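PDB 4JXR: acetyltransferase from Sinorhizobium meliloti, which probably transfers an acetyl group from acetyl-CoA to an amine of a small substrate, as GNAT-family phosphinothricin acetyltransferases do. Local coordinates for residues G125-P129 / S130-L134. Sequence-based numbering, arbitrary orientation. Where two conformers were deposited one is given.
Sequences GGAHP and SSIAL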
loop_
_atom_site.group_PDB
_atom_site.type_symbol
_atom_site.label_atom_id
_atom_site.label_comp_id
_atom_site.label_asym_id
_atom_site.label_seq_id
_atom_site.Cartn_x
_atom_site.Cartn_y
_atom_site.Cartn_z
ATOM N N GLY A 125 -10.366 5.022 -4.020
ATOM C CA GLY A 125 -9.906 6.343 -4.445
ATOM C C GLY A 125 -11.002 7.353 -4.382
ATOM O O GLY A 125 -12.163 7.139 -4.783
ATOM N N GLY A 126 -10.654 8.486 -3.833
ATOM C CA GLY A 126 -11.632 9.535 -3.650
ATOM C C GLY A 126 -12.647 9.278 -2.597
ATOM O O GLY A 126 -13.530 10.123 -2.404
ATOM N N ALA A 127 -12.643 8.112 -1.967
ATOM C CA ALA A 127 -13.694 7.763 -1.019
ATOM C C ALA A 127 -15.078 7.911 -1.662
ATOM O O ALA A 127 -16.017 8.337 -1.009
ATOM C CB ALA A 127 -13.533 8.488 0.308
ATOM N N HIS A 128 -15.223 7.551 -2.923
ATOM C CA HIS A 128 -16.470 7.779 -3.610
ATOM C C HIS A 128 -17.592 7.023 -2.930
ATOM O O HIS A 128 -17.495 5.811 -2.726
ATOM C CB HIS A 128 -16.373 7.309 -5.065
ATOM C CG HIS A 128 -17.471 7.834 -5.958
ATOM N ND1 HIS A 128 -18.821 7.550 -5.789
ATOM C CD2 HIS A 128 -17.399 8.597 -7.070
ATOM C CE1 HIS A 128 -19.544 8.170 -6.699
ATOM N NE2 HIS A 128 -18.698 8.805 -7.505
ATOM N N PRO A 129 -18.720 7.706 -2.592
ATOM C CA PRO A 129 -19.781 6.995 -1.865
ATOM C C PRO A 129 -20.375 5.807 -2.594
ATOM O O PRO A 129 -20.810 4.858 -1.930
ATOM C CB PRO A 129 -20.819 8.076 -1.611
ATOM C CG PRO A 129 -20.248 9.302 -1.995
ATOM C CD PRO A 129 -18.989 9.148 -2.714
ATOM N N SER A 130 -20.438 5.845 -3.923
ATOM C CA SER A 130 -21.022 4.735 -4.615
ATOM C C SER A 130 -20.171 3.481 -4.482
ATOM O O SER A 130 -20.696 2.383 -4.386
ATOM C CB SER A 130 -21.265 5.086 -6.062
ATOM O OG SER A 130 -22.264 6.117 -6.090
ATOM N N SER A 131 -18.863 3.630 -4.504
ATOM C CA SER A 131 -17.956 2.491 -4.341
ATOM C C SER A 131 -17.967 2.004 -2.890
ATOM O O SER A 131 -17.952 0.795 -2.631
ATOM C CB SER A 131 -16.549 2.879 -4.754
ATOM O OG SER A 131 -15.689 1.782 -4.571
ATOM N N ILE A 132 -17.987 2.919 -1.928
ATOM C CA ILE A 132 -18.121 2.525 -0.548
ATOM C C ILE A 132 -19.357 1.664 -0.349
ATOM O O ILE A 132 -19.332 0.633 0.312
ATOM C CB ILE A 132 -18.066 3.760 0.382
ATOM C CG1 ILE A 132 -16.691 4.418 0.343
ATOM C CG2 ILE A 132 -18.466 3.392 1.792
ATOM C CD1 ILE A 132 -16.588 5.688 1.154
ATOM N N ALA A 133 -20.481 2.111 -0.929
ATOM C CA ALA A 133 -21.759 1.427 -0.761
ATOM C C ALA A 133 -21.743 0.042 -1.434
ATOM O O ALA A 133 -22.312 -0.893 -0.908
ATOM C CB ALA A 133 -22.891 2.272 -1.294
ATOM N N LEU A 134 -21.148 -0.045 -2.610
ATOM C CA LEU A 134 -20.997 -1.349 -3.262
ATOM C C LEU A 134 -20.304 -2.350 -2.364
ATOM O O LEU A 134 -20.716 -3.480 -2.207
ATOM C CB LEU A 134 -20.204 -1.158 -4.580
ATOM C CG LEU A 134 -19.720 -2.470 -5.232
ATOM C CD1 LEU A 134 -20.865 -3.381 -5.614
ATOM C CD2 LEU A 134 -18.822 -2.149 -6.416
#
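His128 reaches forward with its imidazole to the start of helix 129-137 and caps it: ring nitrogen ND1 accepts the backbone N-H of Ser130 at 3.0 Å (ND1 to N). The ring puts its edge to this donor, which lies only 4° out of the ring plane. With CG anti to the backbone N (chi1 -164°), the ring lies forward along the chain, and its CE1 comes within 3.5 Å of OG of Ser130, a contact without a hydrogen bond.

The main chain of the same residue opens the helical ladder. His128 O takes N-H of Ile132 at 3.0 Å, a nearly linear bond (172°), and makes a second, weak bond with N of Ser131. One residue on, Pro129 O accepts the N-H of Ala133 at 2.9 Å (O to N). Pro129 has no N-H to offer, which costs nothing in the first turn of a helix.

The apolar part is slight. Ile132 sends CD1 back toward Ala127, 4.2 Å from its CB and 3.5 Å from its O. Both side chains also rest on Ala160 of strand 155-165, and Ile132 reaches Ile124 and Met162 as well, so this side of the turn faces the sheet.

His128 is the N-cap residue, and its side chain caps the helix at the junction between strand 119-125 and helix 129-137 of the GNAT fold. His128 and Ser130 both belong to the acetyl-CoA site observed for this protein, so the capped helix start is part of that site, which holds no acetyl-CoA in this chain.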